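Local atomic coordinates of protein (merozoite surface protein 1) (PDB entry 1B9W), a protein that probably helps merozoites leave and invade host erythrocytes, this chain being the two C-terminal EGF-like domains of the surface antigen. Residues H5-A16 with Y19-C30; N53-E61 with E69-E77. All coordinates share one frame; numbering follows the deposited sequence.

Contact 1 of 2, residues H5-A16 with Y19-C30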
loop_
_atom_site.group_PDB
_atom_site.type_symbol
_atom_site.label_atom_id
_atom_site.label_comp_id
_atom_site.label_asym_id
_atom_site.label_seq_id
_atom_site.Cartn_x
_atom_site.Cartn_y
_atom_site.Cartn_z
ATOM N N HIS A 5 -3.151 -8.862 11.766
ATOM C CA HIS A 5 -2.163 -8.097 10.961
ATOM C C HIS A 5 -2.264 -6.597 11.114
ATOM O O HIS A 5 -1.514 -5.847 10.450
ATOM C CB HIS A 5 -2.354 -8.509 9.491
ATOM C CG HIS A 5 -1.991 -9.933 9.195
ATOM N ND1 HIS A 5 -0.696 -10.393 9.109
ATOM C CD2 HIS A 5 -2.806 -10.989 8.941
ATOM C CE1 HIS A 5 -0.715 -11.681 8.802
ATOM N NE2 HIS A 5 -1.975 -12.051 8.708
ATOM N N ARG A 6 -3.031 -6.083 12.082
ATOM C CA ARG A 6 -2.958 -4.670 12.420
ATOM C C ARG A 6 -1.660 -4.335 13.091
ATOM O O ARG A 6 -1.071 -5.040 13.933
ATOM C CB ARG A 6 -4.147 -4.285 13.307
ATOM C CG ARG A 6 -5.492 -4.519 12.623
ATOM C CD ARG A 6 -6.580 -4.109 13.606
ATOM N NE ARG A 6 -7.901 -3.985 13.028
ATOM C CZ ARG A 6 -8.969 -4.617 13.513
ATOM N NH1 ARG A 6 -8.868 -5.415 14.573
ATOM N NH2 ARG A 6 -10.144 -4.433 12.927
ATOM N N CYS A 7 -1.124 -3.129 12.781
ATOM C CA CYS A 7 0.141 -2.755 13.408
ATOM C C CYS A 7 -0.108 -2.376 14.898
ATOM O O CYS A 7 -1.112 -1.735 15.156
ATOM C CB CYS A 7 0.624 -1.507 12.605
ATOM S SG CYS A 7 1.233 -2.261 11.041
ATOM N N ILE A 8 0.863 -2.747 15.719
ATOM C CA ILE A 8 0.756 -2.404 17.155
ATOM C C ILE A 8 2.042 -1.820 17.644
ATOM O O ILE A 8 2.093 -1.282 18.762
ATOM C CB ILE A 8 0.426 -3.702 17.973
ATOM C CG1 ILE A 8 1.392 -4.815 17.666
ATOM C CG2 ILE A 8 -1.035 -4.022 17.652
ATOM C CD1 ILE A 8 1.222 -6.072 18.547
ATOM N N ASP A 9 3.106 -1.807 16.822
ATOM C CA ASP A 9 4.358 -1.255 17.282
ATOM C C ASP A 9 4.706 0.104 16.648
ATOM O O ASP A 9 5.613 0.767 17.116
ATOM C CB ASP A 9 5.521 -2.200 16.964
ATOM C CG ASP A 9 5.532 -3.469 17.817
ATOM O OD1 ASP A 9 5.173 -3.327 19.002
ATOM O OD2 ASP A 9 5.922 -4.535 17.312
ATOM N N THR A 10 4.049 0.424 15.554
ATOM C CA THR A 10 4.463 1.614 14.765
ATOM C C THR A 10 3.458 2.717 14.921
ATOM O O THR A 10 2.245 2.555 14.838
ATOM C CB THR A 10 4.456 1.147 13.277
ATOM O OG1 THR A 10 5.404 0.091 13.171
ATOM C CG2 THR A 10 4.874 2.331 12.379
ATOM N N ASN A 11 3.947 3.947 15.097
ATOM C CA ASN A 11 3.061 5.105 15.077
ATOM C C ASN A 11 2.907 5.487 13.569
ATOM O O ASN A 11 3.928 5.927 13.052
ATOM C CB ASN A 11 3.743 6.242 15.830
ATOM C CG ASN A 11 2.910 7.486 15.985
ATOM O OD1 ASN A 11 1.748 7.540 15.597
ATOM N ND2 ASN A 11 3.488 8.537 16.566
ATOM N N VAL A 12 1.819 5.105 12.991
ATOM C CA VAL A 12 1.715 5.159 11.500
ATOM C C VAL A 12 1.478 6.594 11.052
ATOM O O VAL A 12 0.626 7.317 11.542
ATOM C CB VAL A 12 0.523 4.295 11.102
ATOM C CG1 VAL A 12 0.298 4.220 9.598
ATOM C CG2 VAL A 12 0.708 2.863 11.649
ATOM N N PRO A 13 2.190 7.018 9.993
ATOM C CA PRO A 13 1.950 8.373 9.491
ATOM C C PRO A 13 0.542 8.581 9.034
ATOM O O PRO A 13 -0.145 7.695 8.522
ATOM C CB PRO A 13 2.924 8.446 8.289
ATOM C CG PRO A 13 3.983 7.421 8.560
ATOM C CD PRO A 13 3.288 6.282 9.346
ATOM N N GLU A 14 0.049 9.850 9.012
ATOM C CA GLU A 14 -1.230 10.182 8.411
ATOM C C GLU A 14 -1.262 9.844 6.895
ATOM O O GLU A 14 -0.175 9.896 6.320
ATOM C CB GLU A 14 -1.378 11.716 8.525
ATOM C CG GLU A 14 -2.776 12.185 8.868
ATOM C CD GLU A 14 -2.889 13.702 8.752
ATOM O OE1 GLU A 14 -1.817 14.353 8.755
ATOM O OE2 GLU A 14 -4.037 14.188 8.651
ATOM N N ASN A 15 -2.389 9.370 6.429
ATOM C CA ASN A 15 -2.597 8.967 5.042
ATOM C C ASN A 15 -1.735 7.795 4.643
ATOM O O ASN A 15 -1.337 7.635 3.487
ATOM C CB ASN A 15 -2.373 10.177 4.101
ATOM C CG ASN A 15 -3.369 11.277 4.453
ATOM O OD1 ASN A 15 -4.566 11.014 4.490
ATOM N ND2 ASN A 15 -2.879 12.464 4.718
ATOM N N ALA A 16 -1.405 6.906 5.599
ATOM C CA ALA A 16 -0.693 5.689 5.324
ATOM C C ALA A 16 -1.463 4.473 5.934
ATOM O O ALA A 16 -2.382 4.710 6.727
ATOM C CB ALA A 16 0.711 5.672 5.888
ATOM N N TYR A 19 0.752 -2.793 7.757
ATOM C CA TYR A 19 0.552 -4.227 7.827
ATOM C C TYR A 19 1.606 -4.862 8.720
ATOM O O TYR A 19 2.795 -4.605 8.614
ATOM C CB TYR A 19 0.658 -4.875 6.458
ATOM C CG TYR A 19 0.186 -6.309 6.348
ATOM C CD1 TYR A 19 -1.141 -6.617 6.110
ATOM C CD2 TYR A 19 1.129 -7.326 6.496
ATOM C CE1 TYR A 19 -1.573 -7.938 6.002
ATOM C CE2 TYR A 19 0.682 -8.646 6.371
ATOM C CZ TYR A 19 -0.627 -8.928 6.129
ATOM O OH TYR A 19 -1.029 -10.257 6.035
ATOM N N ARG A 20 1.148 -5.765 9.651
ATOM C CA ARG A 20 2.137 -6.445 10.509
ATOM C C ARG A 20 2.283 -7.899 10.057
ATOM O O ARG A 20 1.280 -8.595 9.849
ATOM C CB ARG A 20 1.569 -6.513 11.981
ATOM C CG ARG A 20 2.556 -7.363 12.847
ATOM C CD ARG A 20 1.855 -7.377 14.264
ATOM N NE ARG A 20 2.792 -8.039 15.193
ATOM C CZ ARG A 20 3.736 -7.491 15.899
ATOM N NH1 ARG A 20 4.060 -6.191 15.857
ATOM N NH2 ARG A 20 4.503 -8.291 16.643
ATOM N N TYR A 21 3.473 -8.317 9.632
ATOM C CA TYR A 21 3.668 -9.597 9.012
ATOM C C TYR A 21 3.811 -10.707 10.096
ATOM O O TYR A 21 4.089 -10.336 11.236
ATOM C CB TYR A 21 4.977 -9.554 8.233
ATOM C CG TYR A 21 4.866 -8.607 7.021
ATOM C CD1 TYR A 21 4.291 -9.092 5.846
ATOM C CD2 TYR A 21 5.356 -7.319 7.089
ATOM C CE1 TYR A 21 4.226 -8.254 4.716
ATOM C CE2 TYR A 21 5.278 -6.483 5.974
ATOM C CZ TYR A 21 4.725 -6.972 4.805
ATOM O OH TYR A 21 4.688 -6.131 3.693
ATOM N N LEU A 22 3.851 -11.932 9.621
ATOM C CA LEU A 22 4.077 -13.087 10.498
ATOM C C LEU A 22 5.383 -13.061 11.264
ATOM O O LEU A 22 5.472 -13.786 12.272
ATOM C CB LEU A 22 4.125 -14.355 9.591
ATOM C CG LEU A 22 2.899 -15.247 9.632
ATOM C CD1 LEU A 22 1.646 -14.420 9.848
ATOM C CD2 LEU A 22 2.799 -16.114 8.385
ATOM N N ASP A 23 6.437 -12.382 10.819
ATOM C CA ASP A 23 7.732 -12.342 11.458
ATOM C C ASP A 23 7.830 -11.256 12.520
ATOM O O ASP A 23 8.876 -11.036 13.141
ATOM C CB ASP A 23 8.881 -12.185 10.456
ATOM C CG ASP A 23 8.731 -10.903 9.628
ATOM O OD1 ASP A 23 7.778 -10.133 9.838
ATOM O OD2 ASP A 23 9.622 -10.679 8.784
ATOM N N GLY A 24 6.731 -10.561 12.736
ATOM C CA GLY A 24 6.644 -9.516 13.743
ATOM C C GLY A 24 7.037 -8.141 13.218
ATOM O O GLY A 24 7.004 -7.180 14.003
ATOM N N THR A 25 7.498 -8.070 11.966
ATOM C CA THR A 25 7.900 -6.743 11.450
ATOM C C THR A 25 6.668 -6.014 10.953
ATOM O O THR A 25 5.649 -6.632 10.632
ATOM C CB THR A 25 8.878 -6.866 10.264
ATOM O OG1 THR A 25 8.190 -7.545 9.208
ATOM C CG2 THR A 25 10.154 -7.595 10.598
ATOM N N GLU A 26 6.729 -4.677 10.868
ATOM C CA GLU A 26 5.595 -3.932 10.404
ATOM C C GLU A 26 6.087 -3.012 9.220
ATOM O O GLU A 26 7.171 -2.481 9.393
ATOM C CB GLU A 26 5.096 -2.993 11.529
ATOM C CG GLU A 26 4.422 -3.954 12.559
ATOM C CD GLU A 26 3.763 -3.234 13.711
ATOM O OE1 GLU A 26 3.885 -2.006 13.891
ATOM O OE2 GLU A 26 3.034 -3.997 14.424
ATOM N N GLU A 27 5.174 -2.885 8.294
ATOM C CA GLU A 27 5.600 -1.945 7.171
ATOM C C GLU A 27 4.431 -1.043 6.951
ATOM O O GLU A 27 3.299 -1.458 6.800
ATOM C CB GLU A 27 5.886 -2.785 5.920
ATOM C CG GLU A 27 6.299 -1.811 4.767
ATOM C CD GLU A 27 6.485 -2.576 3.477
ATOM O OE1 GLU A 27 6.454 -3.822 3.465
ATOM O OE2 GLU A 27 6.716 -1.902 2.440
ATOM N N TRP A 28 4.702 0.291 6.863
ATOM C CA TRP A 28 3.655 1.215 6.532
ATOM C C TRP A 28 3.967 1.743 5.052
ATOM O O TRP A 28 5.130 1.714 4.707
ATOM C CB TRP A 28 3.610 2.403 7.491
ATOM C CG TRP A 28 4.874 3.179 7.690
ATOM C CD1 TRP A 28 5.870 2.980 8.605
ATOM C CD2 TRP A 28 5.279 4.342 6.932
ATOM N NE1 TRP A 28 6.861 3.921 8.482
ATOM C CE2 TRP A 28 6.499 4.763 7.430
ATOM C CE3 TRP A 28 4.659 5.010 5.850
ATOM C CZ2 TRP A 28 7.208 5.856 6.907
ATOM C CZ3 TRP A 28 5.353 6.124 5.335
ATOM C CH2 TRP A 28 6.592 6.500 5.854
ATOM N N ARG A 29 2.872 1.996 4.402
ATOM C CA ARG A 29 2.971 2.493 2.997
ATOM C C ARG A 29 1.948 3.584 2.826
ATOM O O ARG A 29 0.797 3.547 3.313
ATOM C CB ARG A 29 2.569 1.363 2.036
ATOM C CG ARG A 29 3.612 0.237 2.008
ATOM C CD ARG A 29 3.126 -0.839 1.013
ATOM N NE ARG A 29 4.159 -1.891 0.996
ATOM C CZ ARG A 29 4.034 -3.094 0.464
ATOM N NH1 ARG A 29 2.953 -3.511 -0.152
ATOM N NH2 ARG A 29 5.089 -3.902 0.548
ATOM N N CYS A 30 2.351 4.659 2.063
ATOM C CA CYS A 30 1.282 5.627 1.833
ATOM C C CYS A 30 0.116 5.079 1.057
ATOM O O CYS A 30 0.255 4.217 0.192
ATOM C CB CYS A 30 1.919 6.858 1.126
ATOM S SG CYS A 30 3.216 7.703 1.983
HETATM O O HOH W 1 7.344 -4.601 14.915
HETATM O O HOH W 2 6.086 -6.838 18.692
HETATM O O HOH W 3 6.962 0.116 10.779
#
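Glu26, on the second strand of the two-stranded hairpin of the first EGF-like domain, sends its carboxylate into the N-terminal loop that runs from His5 to the hairpin, meeting Ile8, Asp9 and Thr10. Here the contact is tight. With CG anti to the carbonyl carbon (chi1 -72°) and the chain extended beyond it, the acid reaches the turning backbone. Glu26 OE2 accepts from Ile8 N at 2.8 Å, on the syn side, while Arg20 NH1 reaches it from the opposite face of the carboxylate. Glu26 OE1 takes Asp9 N, again syn, and, through its anti lone pair, the hydroxyl of Thr10 (Thr10 OG1 to Glu26 OE1 2.7 Å). The extended glutamate spans the gap, and its two oxygens serve four donors. Arg20 also bridges to Asp9, NH1 to OD2 2.9 Å; the oxygen lies in the guanidinium plane, but the nitrogen stands above the carboxylate plane. This shared arginine probably offsets the closeness of the two acids, and Ile8 CD1 lies over one guanidinium face. Farther along, the puckered, apolar ring of Pro13 sits over one face of the Trp28 indole, CG 3.5 Å from the centroid of the six-membered ring, a CH-pi contact. The Ala16 methyl approaches Trp28 CE3 (4.0 Å), and both residues touch Cys41 of strand 40-43. The outer side is looser and wetter: two waters bind Asp9 OD2, one passing to Gly24 O and the other to Arg20 NH2, and a third joins Thr10 OG1 to Glu26 O. At the partly exposed N-terminal end, the His5 and Tyr19 rings are nearly parallel but slid apart, with Tyr19 OH over the imidazole. His5 ND1 donates in its ring plane to Arg20 O, 2.8 Å away at an N-H...O angle of 163°.

Contact 2 of 2, residues N53-E61 with E69-E77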
loop_
_atom_site.group_PDB
_atom_site.type_symbol
_atom_site.label_atom_id
_atom_site.label_comp_id
_atom_site.label_asym_id
_atom_site.label_seq_id
_atom_site.Cartn_x
_atom_site.Cartn_y
_atom_site.Cartn_z
ATOM N N ASN A 53 5.603 2.237 -8.965
ATOM C CA ASN A 53 4.462 1.391 -9.240
ATOM C C ASN A 53 3.139 2.042 -8.932
ATOM O O ASN A 53 2.147 1.348 -8.724
ATOM C CB ASN A 53 4.620 0.042 -8.503
ATOM C CG ASN A 53 3.958 -1.084 -9.256
ATOM O OD1 ASN A 53 3.955 -1.114 -10.502
ATOM N ND2 ASN A 53 3.390 -2.078 -8.565
ATOM N N GLY A 54 3.049 3.372 -9.002
ATOM C CA GLY A 54 1.795 4.067 -8.768
ATOM C C GLY A 54 1.386 4.007 -7.275
ATOM O O GLY A 54 0.300 4.459 -6.966
ATOM N N GLY A 55 2.296 3.493 -6.453
ATOM C CA GLY A 55 1.879 3.356 -5.035
ATOM C C GLY A 55 1.237 1.983 -4.834
ATOM O O GLY A 55 0.940 1.621 -3.667
ATOM N N CYS A 56 1.128 1.145 -5.856
ATOM C CA CYS A 56 0.568 -0.191 -5.722
ATOM C C CYS A 56 1.616 -1.086 -5.077
ATOM O O CYS A 56 2.809 -0.853 -5.162
ATOM C CB CYS A 56 0.235 -0.825 -7.084
ATOM S SG CYS A 56 -1.013 0.090 -8.014
ATOM N N ALA A 57 1.151 -2.172 -4.398
ATOM C CA ALA A 57 2.167 -3.090 -3.858
ATOM C C ALA A 57 3.164 -3.465 -4.948
ATOM O O ALA A 57 2.809 -3.690 -6.113
ATOM C CB ALA A 57 1.417 -4.362 -3.423
ATOM N N PRO A 58 4.410 -3.697 -4.603
ATOM C CA PRO A 58 5.444 -4.059 -5.543
ATOM C C PRO A 58 5.073 -5.236 -6.420
ATOM O O PRO A 58 5.434 -5.201 -7.611
ATOM C CB PRO A 58 6.686 -4.347 -4.735
ATOM C CG PRO A 58 6.419 -3.824 -3.373
ATOM C CD PRO A 58 4.967 -3.506 -3.230
ATOM N N GLU A 59 4.372 -6.236 -5.878
ATOM C CA GLU A 59 4.097 -7.438 -6.659
ATOM C C GLU A 59 2.800 -7.306 -7.435
ATOM O O GLU A 59 2.334 -8.236 -8.091
ATOM C CB GLU A 59 4.074 -8.680 -5.734
ATOM C CG GLU A 59 2.876 -8.707 -4.803
ATOM C CD GLU A 59 2.954 -7.884 -3.535
ATOM O OE1 GLU A 59 3.832 -7.032 -3.322
ATOM O OE2 GLU A 59 2.037 -8.092 -2.693
ATOM N N ALA A 60 2.135 -6.162 -7.309
ATOM C CA ALA A 60 0.902 -5.905 -8.008
ATOM C C ALA A 60 1.198 -5.269 -9.406
ATOM O O ALA A 60 2.204 -4.589 -9.581
ATOM C CB ALA A 60 0.018 -4.907 -7.289
ATOM N N GLU A 61 0.158 -5.351 -10.213
ATOM C CA GLU A 61 0.224 -4.691 -11.528
ATOM C C GLU A 61 -0.453 -3.329 -11.421
ATOM O O GLU A 61 -1.562 -3.225 -10.900
ATOM C CB GLU A 61 -0.520 -5.581 -12.540
ATOM C CG GLU A 61 -1.010 -4.806 -13.749
ATOM C CD GLU A 61 -1.748 -5.698 -14.739
ATOM O OE1 GLU A 61 -1.076 -6.545 -15.360
ATOM O OE2 GLU A 61 -2.976 -5.540 -14.875
ATOM N N GLU A 69 -6.836 7.514 -13.427
ATOM C CA GLU A 69 -6.976 6.855 -12.107
ATOM C C GLU A 69 -6.040 5.654 -12.024
ATOM O O GLU A 69 -5.837 4.905 -12.990
ATOM C CB GLU A 69 -8.370 6.253 -12.033
ATOM C CG GLU A 69 -9.430 7.157 -11.436
ATOM C CD GLU A 69 -10.639 6.340 -11.000
ATOM O OE1 GLU A 69 -11.204 5.533 -11.833
ATOM O OE2 GLU A 69 -11.076 6.444 -9.797
ATOM N N ILE A 70 -5.514 5.432 -10.814
ATOM C CA ILE A 70 -4.558 4.329 -10.645
ATOM C C ILE A 70 -5.365 3.087 -10.307
ATOM O O ILE A 70 -6.348 3.212 -9.571
ATOM C CB ILE A 70 -3.536 4.626 -9.539
ATOM C CG1 ILE A 70 -2.583 5.740 -9.964
ATOM C CG2 ILE A 70 -2.733 3.370 -9.193
ATOM C CD1 ILE A 70 -1.976 6.512 -8.809
ATOM N N VAL A 71 -5.085 1.992 -10.985
ATOM C CA VAL A 71 -5.812 0.742 -10.738
ATOM C C VAL A 71 -4.765 -0.310 -10.367
ATOM O O VAL A 71 -3.912 -0.587 -11.217
ATOM C CB VAL A 71 -6.552 0.277 -12.009
ATOM C CG1 VAL A 71 -6.930 -1.197 -11.894
ATOM C CG2 VAL A 71 -7.804 1.119 -12.235
ATOM N N CYS A 72 -4.764 -0.794 -9.123
ATOM C CA CYS A 72 -3.775 -1.809 -8.761
ATOM C C CYS A 72 -4.379 -3.197 -8.907
ATOM O O CYS A 72 -5.485 -3.390 -8.398
ATOM C CB CYS A 72 -3.345 -1.653 -7.287
ATOM S SG CYS A 72 -2.695 -0.022 -6.906
ATOM N N LYS A 73 -3.640 -4.161 -9.448
ATOM C CA LYS A 73 -4.253 -5.488 -9.482
ATOM C C LYS A 73 -3.381 -6.526 -8.792
ATOM O O LYS A 73 -2.210 -6.691 -9.135
ATOM C CB LYS A 73 -4.564 -5.861 -10.939
ATOM C CG LYS A 73 -5.156 -7.256 -11.036
ATOM C CD LYS A 73 -6.304 -7.369 -12.020
ATOM C CE LYS A 73 -6.974 -8.733 -11.862
ATOM N NZ LYS A 73 -8.392 -8.602 -11.418
ATOM N N CYS A 74 -3.952 -7.224 -7.814
ATOM C CA CYS A 74 -3.176 -8.299 -7.165
ATOM C C CYS A 74 -3.354 -9.557 -8.018
ATOM O O CYS A 74 -4.471 -10.087 -8.077
ATOM C CB CYS A 74 -3.683 -8.560 -5.753
ATOM S SG CYS A 74 -3.587 -7.091 -4.706
ATOM N N THR A 75 -2.324 -9.919 -8.762
ATOM C CA THR A 75 -2.433 -11.018 -9.709
ATOM C C THR A 75 -2.393 -12.421 -9.137
ATOM O O THR A 75 -2.843 -13.320 -9.858
ATOM C CB THR A 75 -1.348 -10.895 -10.801
ATOM O OG1 THR A 75 -0.067 -10.748 -10.178
ATOM C CG2 THR A 75 -1.638 -9.666 -11.650
ATOM N N LYS A 76 -1.771 -12.697 -8.001
ATOM C CA LYS A 76 -1.751 -14.067 -7.473
ATOM C C LYS A 76 -3.197 -14.511 -7.245
ATOM O O LYS A 76 -4.006 -13.710 -6.763
ATOM C CB LYS A 76 -0.934 -14.153 -6.192
ATOM C CG LYS A 76 0.110 -15.264 -6.061
ATOM C CD LYS A 76 0.365 -15.551 -4.589
ATOM C CE LYS A 76 1.597 -16.344 -4.245
ATOM N NZ LYS A 76 1.437 -17.815 -4.334
ATOM N N GLU A 77 -3.556 -15.740 -7.610
ATOM C CA GLU A 77 -4.926 -16.194 -7.400
ATOM C C GLU A 77 -5.252 -16.238 -5.909
ATOM O O GLU A 77 -4.433 -16.648 -5.082
ATOM C CB GLU A 77 -5.190 -17.564 -8.032
ATOM C CG GLU A 77 -6.355 -17.572 -9.007
ATOM C CD GLU A 77 -6.722 -18.950 -9.521
ATOM O OE1 GLU A 77 -5.810 -19.793 -9.684
ATOM O OE2 GLU A 77 -7.925 -19.188 -9.770
HETATM O O HOH W 4 1.605 -10.713 -7.608
HETATM O O HOH W 5 2.241 -8.272 -10.881
#
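Glu61 O takes the N-H of Lys73 at 2.7 Å, the shortest polar bond between the segments, and receives a longer C-H...O approach from Cys72 CA. The return bond, Glu61 N to Lys73 O, is 2.9 Å and almost straight at 171°, making this an antiparallel hydrogen-bonded pair. Both side chains leave the backbone on the same face, and both residues are exposed, which suits charged groups. On the inner side, Cys56 SG and Cys72 SG form a disulfide of 2.0 Å, a cross-link belonging to the EGF-like fold; each sulfur lies anti to its carbonyl carbon, and the chi3 torsion is -80°. Ile70, buried and branched, sets CG2 3.9 Å from Cys56 SG and turns CD1 to Gly54 O. Glycine suits position 54, where phi is positive and Ile70 packs close. Ala60 has just a methyl to fit beside Lys73 O, 3.4 Å from CB. At the open end a water joins Glu59 O to Thr75 OG1, which are 4.1 Å apart. The pair stands where strand 61-64 begins beside strand 70-73, with Cys62 flanking the disulfide and Cys88 of strand 87-89 packing against Ala57 and Ala60.

Overall arrangement
From the N terminus, contact 1 comes first: residues 5-16 fold back on the hairpin of strands 16-20 and 26-30, closing the N-terminal loop of the first EGF-like domain, which disulfides Cys7-Cys18 and Cys30-Cys41 fasten. The chain then passes through strands 34-37 and 40-43 before contact 2 opens. There, residues 53-61 lead into strand 61-64, which pairs antiparallel with strand 70-73; the pairing at Glu61 and the Cys56-Cys72 disulfide close the loop in the second domain. The contacts are in series, neither nested nor crossed. The centres of contact 1 and contact 2 lie about 19 Å apart, yet they meet at the domain interface, where Arg29 packs on Ala57 and Pro58 and hydrogen-bonds to Val86 O.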